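Local coordinates for protein cyclohexadienyl dehydratase (Synthetic construct, PDB 5JOS) that probably catalyses the decarboxylating dehydration of prephenate and arogenate in phenylalanine biosynthesis, on a periplasmic binding protein scaffold, at residues 14-19 and 58-63; 83-88 and 218-223; 143-148 and 157-162; 180-185 and 197-202. All blocks are in the same frame, centred on the assembly; numbering follows the deposited sequence.

Interaction 1 (14-19 and 58-63)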
# COMPACT_ATOMS: atom_id res chain seq x y z
N SER A 14 27.66 9.68 6.44
CA SER A 14 26.58 9.17 5.60
C SER A 14 25.39 10.13 5.62
O SER A 14 25.34 11.08 6.40
CB SER A 14 26.12 7.82 6.12
OG SER A 14 25.66 7.93 7.48
N ARG A 15 24.41 9.87 4.77
CA ARG A 15 23.17 10.59 4.87
C ARG A 15 22.53 10.38 6.24
O ARG A 15 21.91 11.29 6.78
CB ARG A 15 22.23 10.09 3.78
CG ARG A 15 22.85 10.01 2.33
CD ARG A 15 21.77 9.95 1.23
NE ARG A 15 21.01 11.22 1.29
CZ ARG A 15 19.95 11.50 2.07
NH1 ARG A 15 19.35 10.58 2.82
NH2 ARG A 15 19.47 12.74 2.04
N LEU A 16 22.67 9.19 6.81
CA LEU A 16 22.11 8.96 8.15
C LEU A 16 22.74 9.92 9.18
O LEU A 16 22.05 10.53 10.03
CB LEU A 16 22.27 7.49 8.53
CG LEU A 16 21.60 7.06 9.81
CD1 LEU A 16 20.08 7.24 9.80
CD2 LEU A 16 21.95 5.61 10.04
N ASP A 17 24.05 10.19 9.03
CA ASP A 17 24.66 11.21 9.87
C ASP A 17 24.18 12.61 9.63
O ASP A 17 24.07 13.36 10.64
CB ASP A 17 26.15 11.24 9.73
CG ASP A 17 26.77 10.04 10.28
OD1 ASP A 17 26.52 9.74 11.46
OD2 ASP A 17 27.45 9.34 9.53
N GLU A 18 23.98 12.99 8.34
CA GLU A 18 23.59 14.33 7.99
C GLU A 18 22.27 14.60 8.67
O GLU A 18 21.99 15.69 9.17
CB GLU A 18 23.42 14.50 6.43
N ILE A 19 21.38 13.61 8.60
CA ILE A 19 20.02 13.72 9.19
C ILE A 19 20.16 13.94 10.69
O ILE A 19 19.56 14.89 11.26
CB ILE A 19 19.17 12.45 8.93
CG1 ILE A 19 18.91 12.28 7.42
CG2 ILE A 19 17.81 12.53 9.63
CD1 ILE A 19 18.61 10.86 6.98
N LYS A 58 10.85 9.94 14.91
CA LYS A 58 10.94 9.79 16.32
C LYS A 58 11.93 8.66 16.60
O LYS A 58 12.72 8.74 17.49
CB LYS A 58 9.53 9.49 16.84
CG LYS A 58 9.41 9.20 18.33
CD LYS A 58 7.94 8.89 18.68
CE LYS A 58 7.64 9.04 20.19
NZ LYS A 58 7.80 7.77 20.97
N SER A 59 11.90 7.60 15.83
CA SER A 59 12.88 6.55 16.05
C SER A 59 14.34 7.11 15.94
O SER A 59 15.19 6.77 16.64
CB SER A 59 12.72 5.54 14.94
OG SER A 59 13.67 4.53 15.09
N LEU A 60 14.55 8.01 15.00
CA LEU A 60 15.79 8.62 14.80
C LEU A 60 16.15 9.64 15.84
O LEU A 60 17.30 10.07 15.89
CB LEU A 60 15.81 9.25 13.41
CG LEU A 60 15.85 8.23 12.27
CD1 LEU A 60 15.48 8.93 10.98
CD2 LEU A 60 17.21 7.59 12.08
N GLY A 61 15.18 10.09 16.61
CA GLY A 61 15.43 11.14 17.59
C GLY A 61 15.49 12.46 16.87
O GLY A 61 16.28 13.29 17.29
N VAL A 62 14.75 12.67 15.78
CA VAL A 62 14.75 13.99 15.08
C VAL A 62 13.35 14.51 14.79
O VAL A 62 12.39 13.76 14.83
CB VAL A 62 15.54 13.95 13.74
CG1 VAL A 62 16.97 13.46 13.99
CG2 VAL A 62 14.87 13.08 12.68
N LYS A 63 13.26 15.78 14.38
CA LYS A 63 11.99 16.35 13.88
C LYS A 63 11.67 15.88 12.45
O LYS A 63 12.57 15.64 11.67
CB LYS A 63 12.10 17.89 13.92
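Leu-16 meets Leu-60 where helix 15-22 leans on the C-terminal end of helix 48-60, in one lobe of this periplasmic-binding-protein fold. The tight part of the contact lies between methyl groups. CD1 of Leu-16 comes within 3.7 Å of CD2 of Leu-60, and the two branched ends slant across one another. Leu-16 starts out pointing past its partner, but with CG anti to the backbone N (chi1 -173°) its tip swings back into the contact. Ile-19 fills the buried side: its CG2 lies 4.3 Å from CG2 of Val-62 and more loosely, at 4.5 Å, from CD1 of Leu-60. CG1 of Val-62 comes 4.0 Å from the carbonyl oxygen of Ile-19. Leu-25 of strand 24-29 also packs on Val-62.

Toward solvent the contact thins out. Leu-16 and Val-62 are partly exposed, and Gly-61, in the exposed turn between Leu-60 and Val-62, takes the positive phi of the Schellman motif that ends helix 48-60. Away from the contact, helix 15-22 begins with a capping box: Asp-17 N bonds to Ser-14 OG at 3.2 Å. The return bond is nearly straight at 169°, and it uses the anti lone pair of Asp-17 OD2, 3.1 Å from Ser-14 N.

Interaction 2 (83-88 and 218-223)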
# COMPACT_ATOMS: atom_id res chain seq x y z
N PHE A 83 14.78 16.05 -0.36
CA PHE A 83 14.29 15.40 0.85
C PHE A 83 15.05 14.12 1.01
O PHE A 83 15.73 13.71 0.09
CB PHE A 83 12.77 15.17 0.83
CG PHE A 83 12.23 14.69 -0.51
CD1 PHE A 83 12.42 13.41 -0.92
CD2 PHE A 83 11.59 15.58 -1.35
CE1 PHE A 83 11.90 12.96 -2.14
CE2 PHE A 83 11.05 15.16 -2.55
CZ PHE A 83 11.23 13.86 -2.95
N ASP A 84 14.96 13.47 2.16
CA ASP A 84 15.80 12.31 2.45
C ASP A 84 15.11 11.02 2.05
O ASP A 84 15.75 9.99 1.81
CB ASP A 84 16.05 12.26 3.95
CG ASP A 84 16.80 13.51 4.46
OD1 ASP A 84 17.86 13.78 3.92
OD2 ASP A 84 16.28 14.25 5.31
N ILE A 85 13.77 11.05 2.01
CA ILE A 85 13.03 9.85 1.77
C ILE A 85 11.64 10.30 1.31
O ILE A 85 11.06 11.34 1.79
CB ILE A 85 12.95 9.02 3.02
CG1 ILE A 85 12.20 7.71 2.81
CG2 ILE A 85 12.24 9.78 4.13
CD1 ILE A 85 12.42 6.71 3.98
N ALA A 86 11.10 9.53 0.36
CA ALA A 86 9.73 9.74 -0.09
C ALA A 86 8.78 8.75 0.57
O ALA A 86 8.98 7.55 0.43
CB ALA A 86 9.68 9.64 -1.57
N MET A 87 7.74 9.26 1.26
CA MET A 87 6.84 8.41 2.01
C MET A 87 5.46 8.91 1.67
O MET A 87 5.07 10.06 2.04
CB MET A 87 7.08 8.58 3.50
CG MET A 87 8.48 8.13 3.90
SD MET A 87 8.91 8.31 5.57
CE MET A 87 8.24 6.84 6.30
N GLY A 88 4.70 8.05 0.97
CA GLY A 88 3.45 8.50 0.37
C GLY A 88 2.77 7.56 -0.62
O GLY A 88 2.38 8.00 -1.71
N GLN A 218 23.64 2.80 1.74
CA GLN A 218 23.05 1.55 2.34
C GLN A 218 22.76 1.73 3.84
O GLN A 218 21.99 0.96 4.39
CB GLN A 218 23.82 0.26 2.06
CG GLN A 218 23.60 -0.37 0.68
CD GLN A 218 22.31 -0.01 -0.08
OE1 GLN A 218 22.12 1.12 -0.64
NE2 GLN A 218 21.43 -1.00 -0.19
N GLU A 219 23.39 2.73 4.48
CA GLU A 219 23.27 2.90 5.89
C GLU A 219 21.87 3.35 6.25
O GLU A 219 21.20 2.69 7.02
CB GLU A 219 24.30 3.93 6.36
CG GLU A 219 24.61 3.79 7.83
CD GLU A 219 25.82 4.62 8.27
OE1 GLU A 219 26.93 4.05 8.33
OE2 GLU A 219 25.61 5.84 8.53
N PHE A 220 21.38 4.40 5.62
CA PHE A 220 20.02 4.83 5.88
C PHE A 220 19.03 3.74 5.46
O PHE A 220 18.09 3.40 6.17
CB PHE A 220 19.74 6.12 5.16
CG PHE A 220 18.41 6.79 5.52
CD1 PHE A 220 17.84 6.66 6.73
CD2 PHE A 220 17.76 7.55 4.59
CE1 PHE A 220 16.66 7.29 7.06
CE2 PHE A 220 16.57 8.18 4.88
CZ PHE A 220 16.02 8.07 6.13
N LEU A 221 19.26 3.15 4.32
CA LEU A 221 18.32 2.17 3.83
C LEU A 221 18.26 0.97 4.84
O LEU A 221 17.21 0.45 5.13
CB LEU A 221 18.72 1.66 2.47
CG LEU A 221 17.92 0.44 2.06
CD1 LEU A 221 16.61 0.96 1.53
CD2 LEU A 221 18.55 -0.45 1.02
N ASN A 222 19.41 0.51 5.29
CA ASN A 222 19.43 -0.58 6.30
C ASN A 222 18.72 -0.19 7.61
O ASN A 222 18.09 -1.04 8.22
CB ASN A 222 20.85 -0.93 6.66
CG ASN A 222 21.53 -1.72 5.55
OD1 ASN A 222 20.93 -2.13 4.59
ND2 ASN A 222 22.76 -1.89 5.69
N TYR A 223 18.93 1.06 8.05
CA TYR A 223 18.20 1.54 9.20
C TYR A 223 16.72 1.41 8.94
O TYR A 223 15.99 0.91 9.74
CB TYR A 223 18.48 3.02 9.48
CG TYR A 223 17.92 3.54 10.82
CD1 TYR A 223 16.58 3.86 10.97
CD2 TYR A 223 18.76 3.75 11.93
CE1 TYR A 223 16.08 4.29 12.21
CE2 TYR A 223 18.25 4.19 13.16
CZ TYR A 223 16.90 4.47 13.28
OH TYR A 223 16.37 4.94 14.47
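Phe-220 pushes its ring from helix 218-233 toward the backbone and side chains of Asp-84 and Ile-85, and every residue that touches here is buried. The ring does the reaching. A chi1 of -171° extends it away from the helix and carries the CE2 corner up to strand 85-86.

The polar component is a carbonyl at a ring edge. Asp-84 O lies near the ring plane, 3.7 Å from CE2 of Phe-220, so the oxygen faces the C-H rim, an approach that is probably mildly favourable. The Asp-84 side chain adds a lighter touch, CB to Phe-220 CE2 at 4.2 Å.

The apolar component is as slight: CB of Ile-85 sits 4.2 Å from Phe-220 CE2 and approaches the ring obliquely. Leu-25 of strand 24-29, together with Leu-16 and the Arg-15 side chain of helix 15-22, also packs on Phe-220.

Charge gathers at the carboxylate of Asp-84, which looks to other parts of the chain. OD2 pairs with Arg-22, while OD1 takes salt bridges from both Arg-15 and Arg-26. Three guanidinium groups round one buried carboxylate would be expected to favour its ionised form.

In this arrangement helix 218-233 lies against the parallel sheet where strands 24-29 and 85-86 run side by side. Such helix-covered sheets are the core of each alpha/beta lobe in periplasmic binding proteins, here in the lobe that also carries helix 15-22.

Interaction 3 (143-148 and 157-162). With BEZ (benzoic acid), chain C.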
# COMPACT_ATOMS: atom_id res chain seq x y z
N THR A 143 -8.01 -7.17 -16.52
CA THR A 143 -7.29 -8.00 -15.58
C THR A 143 -8.18 -8.74 -14.57
O THR A 143 -7.79 -9.82 -14.09
CB THR A 143 -6.16 -7.14 -14.90
OG1 THR A 143 -6.71 -5.92 -14.39
CG2 THR A 143 -5.21 -6.73 -15.90
N ASN A 144 -9.35 -8.19 -14.19
CA ASN A 144 -10.20 -8.90 -13.28
C ASN A 144 -10.70 -10.17 -13.93
O ASN A 144 -10.63 -11.24 -13.33
CB ASN A 144 -11.37 -8.04 -12.81
CG ASN A 144 -10.90 -6.84 -12.05
OD1 ASN A 144 -9.91 -6.92 -11.28
ND2 ASN A 144 -11.60 -5.71 -12.24
N GLU A 145 -11.20 -10.05 -15.18
CA GLU A 145 -11.69 -11.20 -15.83
C GLU A 145 -10.55 -12.24 -16.07
O GLU A 145 -10.66 -13.45 -15.77
CB GLU A 145 -12.36 -10.80 -17.16
CG GLU A 145 -12.73 -12.10 -17.93
CD GLU A 145 -13.59 -11.90 -19.18
OE1 GLU A 145 -13.63 -10.77 -19.75
OE2 GLU A 145 -14.20 -12.94 -19.53
N LYS A 146 -9.44 -11.75 -16.57
CA LYS A 146 -8.29 -12.62 -16.80
C LYS A 146 -7.76 -13.30 -15.50
O LYS A 146 -7.41 -14.46 -15.48
CB LYS A 146 -7.24 -11.74 -17.49
CG LYS A 146 -5.88 -12.32 -17.72
CD LYS A 146 -4.86 -11.16 -17.70
CE LYS A 146 -3.79 -11.26 -18.76
NZ LYS A 146 -3.22 -12.63 -18.86
N PHE A 147 -7.77 -12.62 -14.38
CA PHE A 147 -7.35 -13.28 -13.15
C PHE A 147 -8.31 -14.46 -12.85
O PHE A 147 -7.91 -15.58 -12.43
CB PHE A 147 -7.42 -12.29 -11.95
CG PHE A 147 -7.00 -12.90 -10.67
CD1 PHE A 147 -7.93 -13.59 -9.89
CD2 PHE A 147 -5.68 -12.80 -10.24
CE1 PHE A 147 -7.53 -14.19 -8.69
CE2 PHE A 147 -5.29 -13.42 -9.05
CZ PHE A 147 -6.22 -14.08 -8.27
N ALA A 148 -9.60 -14.22 -13.03
CA ALA A 148 -10.56 -15.24 -12.69
C ALA A 148 -10.44 -16.49 -13.58
O ALA A 148 -10.56 -17.60 -13.08
CB ALA A 148 -11.96 -14.70 -12.75
N ILE A 157 -18.02 -18.23 -12.91
CA ILE A 157 -17.63 -16.90 -13.21
C ILE A 157 -18.75 -16.29 -14.05
O ILE A 157 -19.05 -16.83 -15.07
CB ILE A 157 -16.40 -16.93 -14.09
CG1 ILE A 157 -15.22 -17.46 -13.28
CG2 ILE A 157 -16.10 -15.53 -14.64
CD1 ILE A 157 -13.90 -17.54 -14.03
N THR A 158 -19.28 -15.15 -13.65
CA THR A 158 -20.18 -14.37 -14.51
C THR A 158 -19.53 -13.02 -14.88
O THR A 158 -18.98 -12.34 -14.01
CB THR A 158 -21.46 -14.05 -13.77
OG1 THR A 158 -22.12 -15.26 -13.39
CG2 THR A 158 -22.40 -13.27 -14.63
N VAL A 159 -19.61 -12.65 -16.16
CA VAL A 159 -19.13 -11.39 -16.68
C VAL A 159 -20.28 -10.39 -16.71
O VAL A 159 -21.34 -10.65 -17.26
CB VAL A 159 -18.61 -11.56 -18.11
CG1 VAL A 159 -18.02 -10.26 -18.66
CG2 VAL A 159 -17.50 -12.57 -18.09
N TYR A 160 -20.06 -9.24 -16.10
CA TYR A 160 -21.04 -8.18 -16.05
C TYR A 160 -20.69 -7.12 -17.11
O TYR A 160 -20.52 -7.45 -18.33
CB TYR A 160 -21.14 -7.62 -14.62
CG TYR A 160 -21.72 -8.64 -13.66
CD1 TYR A 160 -20.96 -9.71 -13.25
CD2 TYR A 160 -23.00 -8.53 -13.14
CE1 TYR A 160 -21.48 -10.68 -12.41
CE2 TYR A 160 -23.52 -9.49 -12.23
CZ TYR A 160 -22.74 -10.55 -11.88
OH TYR A 160 -23.17 -11.55 -11.01
N GLU A 161 -20.74 -5.85 -16.73
CA GLU A 161 -20.25 -4.75 -17.60
C GLU A 161 -19.58 -3.75 -16.63
O GLU A 161 -19.90 -3.77 -15.42
CB GLU A 161 -21.34 -4.09 -18.39
CG GLU A 161 -22.00 -4.90 -19.51
CD GLU A 161 -21.09 -5.26 -20.66
OE1 GLU A 161 -20.03 -4.59 -20.88
OE2 GLU A 161 -21.46 -6.24 -21.38
N ASN A 162 -18.71 -2.90 -17.18
CA ASN A 162 -17.86 -2.06 -16.34
C ASN A 162 -18.77 -1.13 -15.52
O ASN A 162 -18.52 -0.98 -14.39
CB ASN A 162 -16.89 -1.20 -17.13
CG ASN A 162 -15.80 -2.01 -17.84
OD1 ASN A 162 -15.54 -3.19 -17.55
ND2 ASN A 162 -15.15 -1.37 -18.74
C BEZ C . -18.87 0.50 -19.98
O1 BEZ C . -17.82 -0.09 -20.38
O2 BEZ C . -19.61 0.15 -18.99
C1 BEZ C . -19.24 1.68 -20.82
C2 BEZ C . -20.19 2.60 -20.40
C3 BEZ C . -20.52 3.66 -21.22
C4 BEZ C . -19.93 3.81 -22.46
C5 BEZ C . -19.04 2.87 -22.91
C6 BEZ C . -18.67 1.83 -22.07
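Ile-157 and Val-159, on the edge strand 156-159, reach across to Ala-148 and Glu-145 on helix 143-151. Glu-145 can be followed outward. Its CB leaves the helix without aiming at the strand; from there the chain runs out fully extended (chi1 173°, chi2 171°) and brings the carboxylate over Val-159. CD comes to 4.1 Å from CG2 of Val-159, and at the tip OE2 of Glu-145 lies closer to the same methyl, at 3.6 Å. This is a van der Waals contact, with the two side chains set at a slant. The charge is answered elsewhere: OE2 makes a salt bridge to Arg-149 on the same helix, and OE1 accepts from the backbone N of Gly-141 in the loop leading into it.

One turn further along, methyl meets methyl. CD1 of Ile-157 rests 3.7 Å from CB of Ala-148 and also touches its backbone, with Ala-148 O at 3.5 Å from that methyl. Val-138 of the neighbouring strand lies against both Glu-145 and Ala-148.

Beyond the strand, Asn-162 meets the bound benzoic acid, its ND2 3.4 Å from O1 of the ligand, while OD1 is held by Asn-139. The helix-strand packing belongs to the beta-alpha-beta unit formed by strand 135-138, helix 143-151 and strand 156-159.

Interaction 4 (180-185 and 197-202)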
# COMPACT_ATOMS: atom_id res chain seq x y z
N THR A 180 -11.44 -7.52 -7.96
CA THR A 180 -11.18 -6.16 -8.38
C THR A 180 -9.84 -5.70 -7.83
O THR A 180 -9.29 -6.36 -6.95
CB THR A 180 -12.34 -5.27 -7.90
OG1 THR A 180 -12.21 -3.96 -8.42
CG2 THR A 180 -12.38 -5.20 -6.46
N ASP A 181 -9.31 -4.57 -8.31
CA ASP A 181 -8.13 -3.97 -7.68
C ASP A 181 -8.29 -3.72 -6.21
O ASP A 181 -9.37 -3.36 -5.75
CB ASP A 181 -7.73 -2.64 -8.32
CG ASP A 181 -7.23 -2.80 -9.73
OD1 ASP A 181 -6.69 -3.83 -10.11
OD2 ASP A 181 -7.38 -1.87 -10.49
N THR A 182 -7.17 -3.82 -5.49
CA THR A 182 -7.15 -3.68 -4.06
C THR A 182 -7.84 -2.36 -3.62
O THR A 182 -8.70 -2.37 -2.69
CB THR A 182 -5.76 -3.76 -3.52
OG1 THR A 182 -5.24 -5.04 -3.88
CG2 THR A 182 -5.76 -3.58 -2.01
N VAL A 183 -7.49 -1.27 -4.27
CA VAL A 183 -8.00 0.00 -3.86
C VAL A 183 -9.50 0.05 -3.90
O VAL A 183 -10.13 0.52 -2.99
CB VAL A 183 -7.38 1.17 -4.63
CG1 VAL A 183 -7.83 1.24 -6.06
CG2 VAL A 183 -7.73 2.44 -3.86
N GLU A 184 -10.10 -0.52 -4.92
CA GLU A 184 -11.52 -0.57 -5.02
C GLU A 184 -12.17 -1.48 -4.01
O GLU A 184 -13.21 -1.13 -3.48
CB GLU A 184 -11.96 -1.10 -6.38
CG GLU A 184 -11.59 -0.11 -7.42
CD GLU A 184 -12.04 -0.54 -8.78
OE1 GLU A 184 -11.21 -0.33 -9.65
OE2 GLU A 184 -13.21 -1.02 -8.96
N ALA A 185 -11.63 -2.66 -3.84
CA ALA A 185 -12.15 -3.55 -2.79
C ALA A 185 -12.20 -2.88 -1.48
O ALA A 185 -13.20 -3.00 -0.76
CB ALA A 185 -11.34 -4.83 -2.62
N ALA A 197 -13.44 -6.74 2.57
CA ALA A 197 -12.33 -6.99 1.60
C ALA A 197 -11.40 -7.93 2.28
O ALA A 197 -11.06 -7.69 3.40
CB ALA A 197 -11.55 -5.71 1.28
N VAL A 198 -10.93 -8.97 1.63
CA VAL A 198 -9.99 -9.90 2.30
C VAL A 198 -8.63 -9.85 1.62
O VAL A 198 -8.55 -10.14 0.46
CB VAL A 198 -10.54 -11.33 2.22
CG1 VAL A 198 -9.66 -12.26 3.05
CG2 VAL A 198 -11.96 -11.36 2.76
N LEU A 199 -7.56 -9.44 2.29
CA LEU A 199 -6.24 -9.35 1.62
C LEU A 199 -5.66 -10.78 1.55
O LEU A 199 -5.70 -11.49 2.48
CB LEU A 199 -5.24 -8.41 2.28
CG LEU A 199 -5.50 -6.89 2.38
CD1 LEU A 199 -4.30 -6.29 3.11
CD2 LEU A 199 -5.77 -6.29 0.98
N VAL A 200 -5.28 -11.18 0.36
CA VAL A 200 -4.75 -12.49 0.11
C VAL A 200 -3.40 -12.22 -0.58
O VAL A 200 -3.28 -11.23 -1.33
CB VAL A 200 -5.68 -13.22 -0.90
CG1 VAL A 200 -5.18 -14.64 -1.14
CG2 VAL A 200 -7.11 -13.24 -0.42
N ASP A 201 -2.44 -13.11 -0.41
CA ASP A 201 -1.10 -12.98 -1.04
C ASP A 201 -1.10 -13.53 -2.47
O ASP A 201 -2.12 -13.48 -3.13
CB ASP A 201 -0.07 -13.64 -0.13
CG ASP A 201 -0.12 -13.06 1.26
OD1 ASP A 201 -0.34 -11.85 1.33
OD2 ASP A 201 0.01 -13.78 2.27
N LYS A 202 -0.01 -14.04 -2.97
CA LYS A 202 0.04 -14.46 -4.37
C LYS A 202 -1.02 -15.53 -4.53
O LYS A 202 -1.33 -16.23 -3.60
CB LYS A 202 1.37 -15.10 -4.69
CG LYS A 202 2.60 -14.26 -4.33
CD LYS A 202 2.66 -12.98 -5.15
CE LYS A 202 4.10 -12.51 -5.38
NZ LYS A 202 4.15 -11.69 -6.64
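A chi1 of -60° sets OG1 of Thr-182 beside the backbone N and puts the CG2 methyl on the far side from that N, while Leu-199 holds CG beside its own backbone N (chi1 -63°), so that carbon meets carbon. CD2 of Leu-199 stops 4.0 Å from CG2 of Thr-182, and the two side chains cross at about a right angle. The same torsion leaves the Thr-182 hydroxyl for other partners: OG1 is hydrogen-bonded to Thr-112 OG1 and to the backbone N of Gly-110, which fixes the rotation of the group.

One turn on, the backbones draw closer, with 5.6 Å between the CA atoms of Ala-185 and Ala-197. Their small side chains make this possible, CB to CB at 4.0 Å, and the Ala-197 methyl also rests 3.8 Å from the carbonyl oxygen of Ala-185. Thr-112 on strand 111-116 touches both Ala-185 and Leu-199. A sodium ion bound by Ala-189, His-192 and Leu-195 lies about 8 Å from the side chain of Ala-197.

The contact thus lays the first turn of helix 182-190 over the end of strand 195-197 and the loop that follows it, at the margin of the mixed five-stranded sheet of an alpha/beta binding-protein lobe.

How the interactions relate
The four contacts fall into two groups on opposite sides of the chain's centre, as expected of a two-lobed binding-protein fold. Interactions 1 and 2, with centres 10 Å apart, share the region of the three-stranded parallel sheet and are joined by the Arg-15 to Asp-84 salt bridge and by Leu-60 packing on Tyr-223. Interactions 3 and 4, 15 Å apart, both reach the mixed five-stranded sheet and touch where Asn-144 meets Thr-180. The groups are well separated: 48 Å lies between the centres of 1 and 3. Along the chain, interaction 1 closes first; 3 and then 4 are nested within the loop closed by interaction 2, so the chain leaves one lobe, builds the other and returns.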